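Side-chain contacts in mannan endo-1,4-beta-mannosidase (Bacillus subtilis, PDB 3CBW), which catalyses the endo-hydrolysis of beta-1,4-mannosidic linkages in mannan, galactomannan and glucomannan, and so takes part in glucomannan degradation: residues N28-L33 and K300-L305; D231-F236 and S257-D262; Y251-Y256 and G283-S288; V276-A281 and D309-A314. The protein carries 3 engineered substitutions. All blocks are in the same frame, centred on the assembly; numbering follows the deposited sequence.

Contact 1: residues N28-L33 and K300-L305; sequences NWLAHL and KTIYFL
Leu-30, in the last turn of helix 21-32, and Leu-33, just beyond it, receive a single side chain from the last barrel strand, that of Ile-302. Along that strand, Thr-301 comes first; it turns its hydroxyl back to the carbonyl of Tyr-298 and packs on Phe-271 and Phe-273. Ile-302 then points at the helix and carries the contact with both branches. Its CG1 sits between the backbone N and the carbonyl carbon (chi1 64°), a rotamer that sends CD1 to 4.0 Å from Leu-30 CB, while CG2 rests 3.5 Å from the Leu-30 carbonyl O. Leu-33 adds its CD1, 4.3 Å from Ile-302 CB and 4.0 Å from Ile-302 O. No hydrogen bond crosses the interface, which is buried and held by apolar packing. The Ile-302 backbone is bonded to Leu-42 on one neighbouring strand and Phe-271 on the other, so its side chain is presented from a fixed base. Tyr-303 continues the strand, its backbone bonded to Phe-273. The example shows how, in this TIM barrel, the helix ahead of the first strand packs against the start of the eighth.

Contact 2: residues D231-F236 and S257-D262; sequences DFKTDF and SINGYD
Lys-233 and Asn-259 join two connections of the TIM barrel, the long loop between strands 220-224 and 245-252 and the turn that leads into helix 261-265. From CB, which points at the other segment, the lysine chain bends about its CB-CG bond (chi2 101°) and then runs extended, a shape that carries the amine across to the asparagine. CD passes 3.8 Å from Asn-259 OD1 and 4.2 Å from Gly-260 CA. CE goes further in, 3.3 Å from the backbone O of Asn-259. At the tip, NZ makes a 2.7 Å hydrogen bond to Asn-259 OD1, and it donates as well to the carbonyls of Arg-230 and Ala-228, so a buried ammonium group is gripped by three oxygens. A methionine in its place would probably leave those three oxygens without their shared donor. Gly-260, at the N-cap position of the helix, fits the path of the lysine: a beta carbon there would come within 3.2 Å of Lys-233 CE and would collide with the Asn-259 carbonyl O at these backbone angles. Asn-259 OD1 also accepts from NE2 of Gln-263, one turn on. The lysine amine reaches OD1 at a C=O...N angle of 119°, from 39° above the amide plane and not along a lone pair.

Contact 3: residues Y251-Y256 and G283-S288; sequences YFQDAY and GSFDYS
Phe-252 and Phe-285 meet where strand 245-252 of the TIM barrel ends, against the loop before helix 287-297. Their rings cross at 47°, with Phe-252 CE1 3.4 Å from Phe-285 CE1, and the carbonyl O of Phe-252 lies at the edge of the Phe-285 ring, 3.3 Å from CE1. An alanine at Phe-252 is likely to open a gap beside Phe-285, Val-276 and Ile-258. On the solvent-exposed side, Ser-284 OG donates to Gln-253 OE1 over 3.2 Å, coming 64° out of the amide plane; the bend at Gln-253 chi2 (47°) turns the amide to it. Two waters add bridges, one from Gln-253 O to Asp-286 N, the other from Gln-253 OE1 to Ser-284 O. Further out, CE2 of Phe-285 sits over the centre of the Tyr-287 ring, 3.3 Å above its plane. Beside Phe-252, Tyr-251, a probable substrate-binding residue, bonds to Glu-275. Asp-286 caps the helix: its OD1 accepts from Ser-288 N at 2.8 Å and from Ser-288 OG at 2.6 Å, both from the same face.

Contact 4: residues V276-A281 and D309-A314; sequences VGPQTA and DEWSAA
The indole of Trp-311 presents its pyrrole edge to Pro-278, whose carbonyl O lies near the ring plane, 3.1 Å from CD1. Pro-278 N and a bound water also sit at the indole edge. Over one face, CG of the preceding Glu-310 stands 4.1 Å above the ring centre, so the methylene part of an acidic chain overlies the indole. Gly-277 CA approaches obliquely, 4.0 Å from CD1. The proline ring crosses the indole at an angle, bringing its CD to 3.6 Å from Trp-311 CD1. With CG anti to the carbonyl carbon (chi1 -62°), Trp-311 swings its indole beside strand 271-278, where Gly-277 has no side chain to obstruct it: a beta carbon at that position would clash with CD1. The indole N-H is used on a water, with NE1 to water 2.8 Å, and the same water donates to Gln-279 O, so the ring is tied to the turn after the strand. Tyr-251 and Trp-307 make edge-to-face pairs with the same indole. On the backbone side, the Trp-311 carbonyl takes the hydroxyl of Tyr-287. The chemistry is thus mixed: apolar packing sets the indole against the proline, the water-mediated link restrains its turning, and the pair probably serves as second-shell support for Tyr-251 and Trp-307, which probably bind the substrate.

How the contacts relate
All four contacts belong to one TIM barrel, the fold of glycosyl hydrolase family 26. Along the chain, contacts 2 and 3 are nested inside the loop closed by contact 1 and cross each other, whereas contact 4 crosses contacts 1 and 3. Contacts 3 and 4 are close, with centres about 9 Å apart; contact 3 lies on strand 245-252 and contact 4 on its neighbour 271-278. Contact 1, on strand 301-306 beside 271-278, lies about 21 and 22 Å from them, centre to centre. Contact 2, about 18 Å from contact 1 between centres, touches it through Tyr-261 and Lys-300, and meets contact 3 through Ile-258 and Phe-252. The set therefore runs from helix 21-32 packed on the eighth strand to loops near the probable substrate-binding residues.

Contact 1: residues N28-L33 and K300-L305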
loop_
_atom_site.group_PDB
_atom_site.type_symbol
_atom_site.label_atom_id
_atom_site.label_comp_id
_atom_site.label_asym_id
_atom_site.label_seq_id
_atom_site.Cartn_x
_atom_site.Cartn_y
_atom_site.Cartn_z
ATOM N N ASN A 28 13.906 3.709 -8.826
ATOM C CA ASN A 28 14.344 4.864 -9.592
ATOM C C ASN A 28 13.384 5.163 -10.745
ATOM O O ASN A 28 13.070 6.324 -11.039
ATOM C CB ASN A 28 15.773 4.667 -10.113
ATOM C CG ASN A 28 16.351 5.944 -10.678
ATOM O OD1 ASN A 28 16.251 6.993 -10.057
ATOM N ND2 ASN A 28 16.944 5.863 -11.857
ATOM N N TRP A 29 12.938 4.112 -11.423
ATOM C CA TRP A 29 11.985 4.252 -12.515
ATOM C C TRP A 29 10.665 4.871 -12.033
ATOM O O TRP A 29 10.159 5.821 -12.635
ATOM C CB TRP A 29 11.786 2.887 -13.165
ATOM C CG TRP A 29 10.875 2.856 -14.347
ATOM C CD1 TRP A 29 11.211 3.068 -15.658
ATOM C CD2 TRP A 29 9.477 2.552 -14.337
ATOM N NE1 TRP A 29 10.102 2.923 -16.453
ATOM C CE2 TRP A 29 9.029 2.589 -15.670
ATOM C CE3 TRP A 29 8.559 2.224 -13.323
ATOM C CZ2 TRP A 29 7.700 2.359 -16.018
ATOM C CZ3 TRP A 29 7.246 1.978 -13.666
ATOM C CH2 TRP A 29 6.825 2.047 -15.004
ATOM N N LEU A 30 10.121 4.360 -10.930
ATOM C CA LEU A 30 8.875 4.901 -10.373
ATOM C C LEU A 30 9.021 6.391 -10.048
ATOM O O LEU A 30 8.148 7.191 -10.391
ATOM C CB LEU A 30 8.459 4.132 -9.107
ATOM C CG LEU A 30 7.889 2.723 -9.298
ATOM C CD1 LEU A 30 7.778 2.056 -7.931
ATOM C CD2 LEU A 30 6.528 2.743 -9.999
ATOM N N ALA A 31 10.131 6.756 -9.414
ATOM C CA ALA A 31 10.298 8.111 -8.934
ATOM C C ALA A 31 10.334 9.119 -10.074
ATOM O O ALA A 31 9.964 10.285 -9.899
ATOM C CB ALA A 31 11.558 8.222 -8.119
ATOM N N HIS A 32 10.779 8.671 -11.245
ATOM C CA HIS A 32 10.913 9.566 -12.396
ATOM C C HIS A 32 9.674 9.668 -13.286
ATOM O O HIS A 32 9.667 10.454 -14.245
ATOM C CB HIS A 32 12.122 9.172 -13.245
ATOM C CG HIS A 32 13.433 9.568 -12.648
ATOM N ND1 HIS A 32 14.060 8.832 -11.668
ATOM C CD2 HIS A 32 14.250 10.614 -12.918
ATOM C CE1 HIS A 32 15.203 9.415 -11.350
ATOM N NE2 HIS A 32 15.341 10.497 -12.096
ATOM N N LEU A 33 8.622 8.907 -12.991
ATOM C CA LEU A 33 7.433 8.927 -13.844
ATOM C C LEU A 33 6.833 10.323 -14.078
ATOM O O LEU A 33 6.429 10.610 -15.205
ATOM C CB LEU A 33 6.364 7.960 -13.324
ATOM C CG LEU A 33 6.714 6.475 -13.495
ATOM C CD1 LEU A 33 5.742 5.615 -12.717
ATOM C CD2 LEU A 33 6.740 6.055 -14.980
ATOM N N LYS A 300 2.055 14.906 -9.469
ATOM C CA LYS A 300 3.177 14.068 -9.016
ATOM C C LYS A 300 2.765 12.631 -8.668
ATOM O O LYS A 300 3.620 11.800 -8.368
ATOM C CB LYS A 300 3.898 14.712 -7.832
ATOM C CG LYS A 300 4.633 15.996 -8.180
ATOM C CD LYS A 300 5.319 16.541 -6.948
ATOM C CE LYS A 300 6.240 17.691 -7.292
ATOM N NZ LYS A 300 6.972 18.116 -6.067
ATOM N N THR A 301 1.468 12.340 -8.715
ATOM C CA THR A 301 0.980 10.979 -8.478
ATOM C C THR A 301 1.666 9.978 -9.406
ATOM O O THR A 301 1.661 10.142 -10.633
ATOM C CB THR A 301 -0.533 10.900 -8.728
ATOM O OG1 THR A 301 -1.205 11.796 -7.842
ATOM C CG2 THR A 301 -1.049 9.496 -8.482
ATOM N N ILE A 302 2.247 8.934 -8.825
ATOM C CA ILE A 302 2.893 7.888 -9.621
ATOM C C ILE A 302 2.059 6.618 -9.798
ATOM O O ILE A 302 2.346 5.831 -10.686
ATOM C CB ILE A 302 4.306 7.525 -9.095
ATOM C CG1 ILE A 302 4.257 6.915 -7.693
ATOM C CG2 ILE A 302 5.229 8.755 -9.176
ATOM C CD1 ILE A 302 5.543 6.185 -7.315
ATOM N N TYR A 303 1.051 6.409 -8.950
ATOM C CA TYR A 303 0.146 5.280 -9.111
ATOM C C TYR A 303 -1.127 5.509 -8.337
ATOM O O TYR A 303 -1.180 6.350 -7.439
ATOM C CB TYR A 303 0.801 3.945 -8.722
ATOM C CG TYR A 303 0.915 3.535 -7.262
ATOM C CD1 TYR A 303 -0.178 3.002 -6.574
ATOM C CD2 TYR A 303 2.148 3.521 -6.624
ATOM C CE1 TYR A 303 -0.048 2.541 -5.253
ATOM C CE2 TYR A 303 2.287 3.056 -5.317
ATOM C CZ TYR A 303 1.191 2.567 -4.647
ATOM O OH TYR A 303 1.342 2.089 -3.361
ATOM N N PHE A 304 -2.167 4.768 -8.715
ATOM C CA PHE A 304 -3.357 4.631 -7.874
ATOM C C PHE A 304 -3.670 3.156 -7.692
ATOM O O PHE A 304 -3.331 2.334 -8.554
ATOM C CB PHE A 304 -4.566 5.372 -8.466
ATOM C CG PHE A 304 -5.077 4.794 -9.762
ATOM C CD1 PHE A 304 -5.980 3.733 -9.762
ATOM C CD2 PHE A 304 -4.661 5.317 -10.975
ATOM C CE1 PHE A 304 -6.447 3.199 -10.957
ATOM C CE2 PHE A 304 -5.120 4.796 -12.178
ATOM C CZ PHE A 304 -6.018 3.739 -12.168
ATOM N N LEU A 305 -4.315 2.825 -6.571
ATOM C CA LEU A 305 -4.750 1.454 -6.320
ATOM C C LEU A 305 -6.209 1.498 -5.917
ATOM O O LEU A 305 -6.539 1.870 -4.789
ATOM C CB LEU A 305 -3.908 0.778 -5.220
ATOM C CG LEU A 305 -4.244 -0.697 -4.956
ATOM C CD1 LEU A 305 -3.268 -1.586 -5.664
ATOM C CD2 LEU A 305 -4.280 -1.041 -3.460
#

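Contact 2: residues D231-F236 and S257-D262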
loop_
_atom_site.group_PDB
_atom_site.type_symbol
_atom_site.label_atom_id
_atom_site.label_comp_id
_atom_site.label_asym_id
_atom_site.label_seq_id
_atom_site.Cartn_x
_atom_site.Cartn_y
_atom_site.Cartn_z
ATOM N N ASP A 231 -6.956 14.359 9.916
ATOM C CA ASP A 231 -5.837 15.271 10.104
ATOM C C ASP A 231 -4.525 14.519 10.322
ATOM O O ASP A 231 -4.499 13.283 10.360
ATOM C CB ASP A 231 -6.106 16.182 11.315
ATOM C CG ASP A 231 -7.340 17.053 11.148
ATOM O OD1 ASP A 231 -7.747 17.337 10.001
ATOM O OD2 ASP A 231 -7.888 17.472 12.193
ATOM N N PHE A 232 -3.438 15.276 10.450
ATOM C CA PHE A 232 -2.144 14.771 10.905
ATOM C C PHE A 232 -1.457 13.877 9.892
ATOM O O PHE A 232 -0.814 12.899 10.264
ATOM C CB PHE A 232 -2.258 14.043 12.259
ATOM C CG PHE A 232 -3.169 14.725 13.243
ATOM C CD1 PHE A 232 -2.951 16.043 13.627
ATOM C CD2 PHE A 232 -4.260 14.045 13.768
ATOM C CE1 PHE A 232 -3.817 16.674 14.525
ATOM C CE2 PHE A 232 -5.120 14.659 14.661
ATOM C CZ PHE A 232 -4.906 15.974 15.038
ATOM N N LYS A 233 -1.563 14.222 8.615
ATOM C CA LYS A 233 -1.015 13.357 7.576
ATOM C C LYS A 233 0.481 13.174 7.680
ATOM O O LYS A 233 0.979 12.115 7.328
ATOM C CB LYS A 233 -1.316 13.894 6.182
ATOM C CG LYS A 233 -2.608 13.446 5.572
ATOM C CD LYS A 233 -3.619 14.523 5.699
ATOM C CE LYS A 233 -4.911 14.191 4.994
ATOM N NZ LYS A 233 -5.952 15.111 5.479
ATOM N N THR A 234 1.205 14.200 8.126
ATOM C CA THR A 234 2.662 14.108 8.222
ATOM C C THR A 234 3.193 13.863 9.621
ATOM O O THR A 234 4.360 13.521 9.761
ATOM C CB THR A 234 3.369 15.348 7.647
ATOM O OG1 THR A 234 3.043 16.499 8.432
ATOM C CG2 THR A 234 2.981 15.570 6.192
ATOM N N ASP A 235 2.362 14.019 10.654
ATOM C CA ASP A 235 2.847 13.881 12.022
ATOM C C ASP A 235 3.333 12.466 12.310
ATOM O O ASP A 235 4.238 12.276 13.110
ATOM C CB ASP A 235 1.778 14.304 13.039
ATOM C CG ASP A 235 1.521 15.806 13.041
ATOM O OD1 ASP A 235 2.337 16.576 12.497
ATOM O OD2 ASP A 235 0.487 16.216 13.604
ATOM N N PHE A 236 2.749 11.484 11.633
ATOM C CA PHE A 236 3.093 10.088 11.849
ATOM C C PHE A 236 4.284 9.603 11.025
ATOM O O PHE A 236 4.672 8.453 11.131
ATOM C CB PHE A 236 1.878 9.223 11.539
ATOM C CG PHE A 236 0.765 9.349 12.540
ATOM C CD1 PHE A 236 0.760 8.558 13.677
ATOM C CD2 PHE A 236 -0.287 10.223 12.318
ATOM C CE1 PHE A 236 -0.266 8.652 14.597
ATOM C CE2 PHE A 236 -1.305 10.321 13.228
ATOM C CZ PHE A 236 -1.295 9.532 14.369
ATOM N N SER A 257 -11.082 17.587 -4.173
ATOM C CA SER A 257 -11.009 18.154 -2.829
ATOM C C SER A 257 -10.219 17.295 -1.856
ATOM O O SER A 257 -10.318 17.479 -0.643
ATOM C CB SER A 257 -12.417 18.387 -2.287
ATOM O OG SER A 257 -13.008 19.479 -2.961
ATOM N N ILE A 258 -9.434 16.362 -2.379
ATOM C CA ILE A 258 -8.670 15.476 -1.511
ATOM C C ILE A 258 -7.561 16.269 -0.837
ATOM O O ILE A 258 -6.800 16.971 -1.500
ATOM C CB ILE A 258 -8.098 14.273 -2.279
ATOM C CG1 ILE A 258 -9.223 13.496 -2.977
ATOM C CG2 ILE A 258 -7.350 13.355 -1.318
ATOM C CD1 ILE A 258 -8.745 12.494 -4.030
ATOM N N ASN A 259 -7.517 16.182 0.489
ATOM C CA ASN A 259 -6.536 16.893 1.291
ATOM C C ASN A 259 -5.303 16.034 1.537
ATOM O O ASN A 259 -5.425 14.839 1.822
ATOM C CB ASN A 259 -7.204 17.273 2.622
ATOM C CG ASN A 259 -6.298 18.041 3.558
ATOM O OD1 ASN A 259 -5.400 17.472 4.183
ATOM N ND2 ASN A 259 -6.557 19.341 3.701
ATOM N N GLY A 260 -4.122 16.636 1.417
ATOM C CA GLY A 260 -2.897 15.980 1.877
ATOM C C GLY A 260 -1.770 15.897 0.870
ATOM O O GLY A 260 -0.629 15.608 1.230
ATOM N N TYR A 261 -2.084 16.143 -0.397
ATOM C CA TYR A 261 -1.107 16.039 -1.469
ATOM C C TYR A 261 0.061 17.012 -1.282
ATOM O O TYR A 261 1.219 16.637 -1.428
ATOM C CB TYR A 261 -1.799 16.255 -2.810
ATOM C CG TYR A 261 -0.891 16.414 -3.997
ATOM C CD1 TYR A 261 -0.441 15.304 -4.705
ATOM C CD2 TYR A 261 -0.499 17.679 -4.430
ATOM C CE1 TYR A 261 0.372 15.445 -5.809
ATOM C CE2 TYR A 261 0.330 17.838 -5.523
ATOM C CZ TYR A 261 0.759 16.714 -6.207
ATOM O OH TYR A 261 1.550 16.840 -7.307
ATOM N N ASP A 262 -0.237 18.272 -0.967
ATOM C CA ASP A 262 0.818 19.265 -0.786
ATOM C C ASP A 262 1.758 18.876 0.352
ATOM O O ASP A 262 2.972 18.898 0.182
ATOM C CB ASP A 262 0.219 20.644 -0.496
ATOM C CG ASP A 262 -0.450 21.266 -1.709
ATOM O OD1 ASP A 262 -0.128 20.872 -2.845
ATOM O OD2 ASP A 262 -1.270 22.194 -1.509
#

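Contact 3: residues Y251-Y256 and G283-S288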
loop_
_atom_site.group_PDB
_atom_site.type_symbol
_atom_site.label_atom_id
_atom_site.label_comp_id
_atom_site.label_asym_id
_atom_site.label_seq_id
_atom_site.Cartn_x
_atom_site.Cartn_y
_atom_site.Cartn_z
ATOM N N TYR A 251 -11.010 7.833 0.042
ATOM C CA TYR A 251 -12.361 7.423 -0.326
ATOM C C TYR A 251 -13.209 8.675 -0.309
ATOM O O TYR A 251 -13.273 9.369 0.689
ATOM C CB TYR A 251 -12.901 6.348 0.622
ATOM C CG TYR A 251 -12.183 5.036 0.424
ATOM C CD1 TYR A 251 -12.680 4.067 -0.453
ATOM C CD2 TYR A 251 -10.962 4.789 1.060
ATOM C CE1 TYR A 251 -11.992 2.868 -0.667
ATOM C CE2 TYR A 251 -10.266 3.589 0.850
ATOM C CZ TYR A 251 -10.790 2.642 -0.012
ATOM O OH TYR A 251 -10.129 1.460 -0.241
ATOM N N PHE A 252 -13.833 8.985 -1.436
ATOM C CA PHE A 252 -14.367 10.320 -1.633
ATOM C C PHE A 252 -15.470 10.297 -2.669
ATOM O O PHE A 252 -15.612 9.341 -3.450
ATOM C CB PHE A 252 -13.247 11.249 -2.114
ATOM C CG PHE A 252 -12.538 10.737 -3.332
ATOM C CD1 PHE A 252 -13.035 10.990 -4.611
ATOM C CD2 PHE A 252 -11.391 9.969 -3.200
ATOM C CE1 PHE A 252 -12.386 10.495 -5.738
ATOM C CE2 PHE A 252 -10.743 9.475 -4.314
ATOM C CZ PHE A 252 -11.234 9.742 -5.584
ATOM N N GLN A 253 -16.234 11.378 -2.684
ATOM C CA GLN A 253 -17.106 11.650 -3.815
ATOM C C GLN A 253 -16.509 12.701 -4.749
ATOM O O GLN A 253 -16.708 12.638 -5.968
ATOM C CB GLN A 253 -18.498 12.055 -3.338
ATOM C CG GLN A 253 -19.512 12.341 -4.463
ATOM C CD GLN A 253 -19.549 11.283 -5.567
ATOM O OE1 GLN A 253 -19.517 11.616 -6.756
ATOM N NE2 GLN A 253 -19.620 10.011 -5.181
ATOM N N ASP A 254 -15.783 13.651 -4.173
ATOM C CA ASP A 254 -15.194 14.768 -4.900
ATOM C C ASP A 254 -13.703 14.513 -5.075
ATOM O O ASP A 254 -12.921 14.660 -4.128
ATOM C CB ASP A 254 -15.424 16.054 -4.103
ATOM C CG ASP A 254 -14.871 17.294 -4.781
ATOM O OD1 ASP A 254 -14.232 17.198 -5.847
ATOM O OD2 ASP A 254 -15.093 18.386 -4.219
ATOM N N ALA A 255 -13.311 14.153 -6.295
ATOM C CA ALA A 255 -11.910 13.870 -6.600
ATOM C C ALA A 255 -10.982 15.063 -6.476
ATOM O O ALA A 255 -9.782 14.893 -6.380
ATOM C CB ALA A 255 -11.797 13.304 -8.003
ATOM N N TYR A 256 -11.532 16.268 -6.474
ATOM C CA TYR A 256 -10.727 17.474 -6.573
ATOM C C TYR A 256 -10.445 18.113 -5.218
ATOM O O TYR A 256 -9.661 19.065 -5.142
ATOM C CB TYR A 256 -11.430 18.477 -7.485
ATOM C CG TYR A 256 -11.591 17.990 -8.908
ATOM C CD1 TYR A 256 -10.755 18.452 -9.914
ATOM C CD2 TYR A 256 -12.583 17.067 -9.242
ATOM C CE1 TYR A 256 -10.907 18.015 -11.227
ATOM C CE2 TYR A 256 -12.723 16.617 -10.536
ATOM C CZ TYR A 256 -11.897 17.095 -11.512
ATOM O OH TYR A 256 -12.092 16.649 -12.795
ATOM N N GLY A 283 -23.897 5.528 -7.507
ATOM C CA GLY A 283 -23.983 5.631 -8.963
ATOM C C GLY A 283 -23.466 6.957 -9.494
ATOM O O GLY A 283 -23.575 7.235 -10.691
ATOM N N SER A 284 -22.909 7.774 -8.600
ATOM C CA SER A 284 -22.398 9.104 -8.940
ATOM C C SER A 284 -20.897 9.079 -9.210
ATOM O O SER A 284 -20.393 9.894 -9.992
ATOM C CB SER A 284 -22.683 10.091 -7.802
ATOM O OG SER A 284 -22.400 11.431 -8.185
ATOM N N PHE A 285 -20.185 8.152 -8.571
ATOM C CA PHE A 285 -18.722 8.130 -8.651
ATOM C C PHE A 285 -18.251 7.920 -10.080
ATOM O O PHE A 285 -18.786 7.081 -10.789
ATOM C CB PHE A 285 -18.126 7.050 -7.747
ATOM C CG PHE A 285 -16.640 7.177 -7.558
ATOM C CD1 PHE A 285 -16.121 7.999 -6.555
ATOM C CD2 PHE A 285 -15.763 6.481 -8.375
ATOM C CE1 PHE A 285 -14.749 8.113 -6.366
ATOM C CE2 PHE A 285 -14.387 6.603 -8.209
ATOM C CZ PHE A 285 -13.876 7.418 -7.193
ATOM N N ASP A 286 -17.242 8.680 -10.496
ATOM C CA ASP A 286 -16.748 8.607 -11.861
ATOM C C ASP A 286 -15.220 8.607 -11.885
ATOM O O ASP A 286 -14.581 9.631 -11.590
ATOM C CB ASP A 286 -17.309 9.782 -12.680
ATOM C CG ASP A 286 -17.081 9.635 -14.179
ATOM O OD1 ASP A 286 -16.113 8.960 -14.601
ATOM O OD2 ASP A 286 -17.876 10.222 -14.954
ATOM N N TYR A 287 -14.635 7.470 -12.257
ATOM C CA TYR A 287 -13.180 7.346 -12.289
ATOM C C TYR A 287 -12.533 8.247 -13.343
ATOM O O TYR A 287 -11.352 8.567 -13.232
ATOM C CB TYR A 287 -12.737 5.885 -12.454
ATOM C CG TYR A 287 -12.620 5.133 -11.137
ATOM C CD1 TYR A 287 -11.540 5.364 -10.281
ATOM C CD2 TYR A 287 -13.582 4.195 -10.742
ATOM C CE1 TYR A 287 -11.410 4.684 -9.067
ATOM C CE2 TYR A 287 -13.458 3.502 -9.525
ATOM C CZ TYR A 287 -12.374 3.765 -8.696
ATOM O OH TYR A 287 -12.237 3.112 -7.491
ATOM N N SER A 288 -13.295 8.670 -14.356
ATOM C CA SER A 288 -12.749 9.603 -15.351
ATOM C C SER A 288 -12.442 10.963 -14.728
ATOM O O SER A 288 -11.490 11.634 -15.131
ATOM C CB SER A 288 -13.670 9.754 -16.572
ATOM O OG SER A 288 -14.836 10.489 -16.266
HETATM O O HOH W 1 -16.526 11.021 -8.493
HETATM O O HOH W 2 -18.642 12.003 -9.775
#

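Contact 4: residues V276-A281 and D309-A314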
loop_
_atom_site.group_PDB
_atom_site.type_symbol
_atom_site.label_atom_id
_atom_site.label_comp_id
_atom_site.label_asym_id
_atom_site.label_seq_id
_atom_site.Cartn_x
_atom_site.Cartn_y
_atom_site.Cartn_z
ATOM N N VAL A 276 -7.925 3.959 -3.375
ATOM C CA VAL A 276 -8.952 4.880 -3.863
ATOM C C VAL A 276 -10.264 4.138 -4.026
ATOM O O VAL A 276 -10.292 2.960 -4.375
ATOM C CB VAL A 276 -8.549 5.605 -5.199
ATOM C CG1 VAL A 276 -8.220 4.650 -6.284
ATOM C CG2 VAL A 276 -9.657 6.532 -5.699
ATOM N N GLY A 277 -11.352 4.840 -3.761
ATOM C CA GLY A 277 -12.654 4.365 -4.175
ATOM C C GLY A 277 -13.740 5.326 -3.772
ATOM O O GLY A 277 -13.496 6.312 -3.067
ATOM N N PRO A 278 -14.966 5.047 -4.225
ATOM C CA PRO A 278 -16.116 5.832 -3.818
ATOM C C PRO A 278 -16.370 5.762 -2.319
ATOM O O PRO A 278 -16.247 4.696 -1.705
ATOM C CB PRO A 278 -17.279 5.199 -4.596
ATOM C CG PRO A 278 -16.794 3.907 -5.087
ATOM C CD PRO A 278 -15.309 3.986 -5.187
ATOM N N GLN A 279 -16.715 6.901 -1.732
ATOM C CA GLN A 279 -17.078 6.929 -0.315
ATOM C C GLN A 279 -18.391 6.175 -0.087
ATOM O O GLN A 279 -18.526 5.438 0.892
ATOM C CB GLN A 279 -17.172 8.366 0.198
ATOM C CG GLN A 279 -17.380 8.488 1.701
ATOM C CD GLN A 279 -17.237 9.917 2.179
ATOM O OE1 GLN A 279 -18.007 10.800 1.783
ATOM N NE2 GLN A 279 -16.246 10.159 3.030
ATOM N N THR A 280 -19.338 6.356 -1.003
ATOM C CA THR A 280 -20.616 5.646 -0.950
ATOM C C THR A 280 -20.995 5.099 -2.328
ATOM O O THR A 280 -20.652 5.686 -3.358
ATOM C CB THR A 280 -21.761 6.555 -0.434
ATOM O OG1 THR A 280 -21.925 7.673 -1.314
ATOM C CG2 THR A 280 -21.476 7.063 0.976
ATOM N N ALA A 281 -21.704 3.975 -2.338
ATOM C CA ALA A 281 -22.240 3.412 -3.574
ATOM C C ALA A 281 -23.519 4.158 -3.953
ATOM O O ALA A 281 -24.598 3.868 -3.429
ATOM C CB ALA A 281 -22.502 1.922 -3.408
ATOM N N ASP A 309 -14.475 -5.152 -5.262
ATOM C CA ASP A 309 -15.911 -5.187 -4.967
ATOM C C ASP A 309 -16.622 -3.924 -5.472
ATOM O O ASP A 309 -16.402 -3.532 -6.616
ATOM C CB ASP A 309 -16.142 -5.462 -3.476
ATOM C CG ASP A 309 -15.540 -6.793 -3.024
ATOM O OD1 ASP A 309 -15.288 -7.674 -3.877
ATOM O OD2 ASP A 309 -15.328 -6.957 -1.809
ATOM N N GLU A 310 -17.453 -3.287 -4.647
ATOM C CA GLU A 310 -18.243 -2.134 -5.109
ATOM C C GLU A 310 -17.411 -0.878 -5.414
ATOM O O GLU A 310 -17.899 0.054 -6.066
ATOM C CB GLU A 310 -19.392 -1.813 -4.138
ATOM C CG GLU A 310 -18.957 -1.413 -2.738
ATOM C CD GLU A 310 -18.924 -2.585 -1.760
ATOM O OE1 GLU A 310 -19.201 -2.348 -0.563
ATOM O OE2 GLU A 310 -18.642 -3.735 -2.179
ATOM N N TRP A 311 -16.162 -0.863 -4.942
ATOM C CA TRP A 311 -15.227 0.232 -5.201
ATOM C C TRP A 311 -14.481 0.067 -6.526
ATOM O O TRP A 311 -13.769 0.974 -6.962
ATOM C CB TRP A 311 -14.193 0.343 -4.069
ATOM C CG TRP A 311 -14.772 0.648 -2.720
ATOM C CD1 TRP A 311 -15.117 1.874 -2.230
ATOM C CD2 TRP A 311 -15.060 -0.294 -1.683
ATOM N NE1 TRP A 311 -15.613 1.755 -0.951
ATOM C CE2 TRP A 311 -15.592 0.431 -0.594
ATOM C CE3 TRP A 311 -14.931 -1.686 -1.573
ATOM C CZ2 TRP A 311 -15.991 -0.190 0.599
ATOM C CZ3 TRP A 311 -15.334 -2.304 -0.387
ATOM C CH2 TRP A 311 -15.853 -1.554 0.680
ATOM N N SER A 312 -14.627 -1.102 -7.154
ATOM C CA SER A 312 -13.824 -1.475 -8.317
ATOM C C SER A 312 -13.993 -0.540 -9.494
ATOM O O SER A 312 -15.104 -0.104 -9.801
ATOM C CB SER A 312 -14.173 -2.895 -8.767
ATOM O OG SER A 312 -13.573 -3.210 -10.018
ATOM N N ALA A 313 -12.893 -0.269 -10.191
ATOM C CA ALA A 313 -12.973 0.463 -11.448
ATOM C C ALA A 313 -13.923 -0.240 -12.418
ATOM O O ALA A 313 -14.652 0.415 -13.150
ATOM C CB ALA A 313 -11.599 0.595 -12.072
ATOM N N ALA A 314 -13.931 -1.576 -12.403
ATOM C CA ALA A 314 -14.711 -2.334 -13.384
ATOM C C ALA A 314 -16.215 -2.071 -13.324
ATOM O O ALA A 314 -16.894 -2.146 -14.354
ATOM C CB ALA A 314 -14.431 -3.829 -13.264
HETATM O O HOH W 3 -16.559 3.296 1.180
#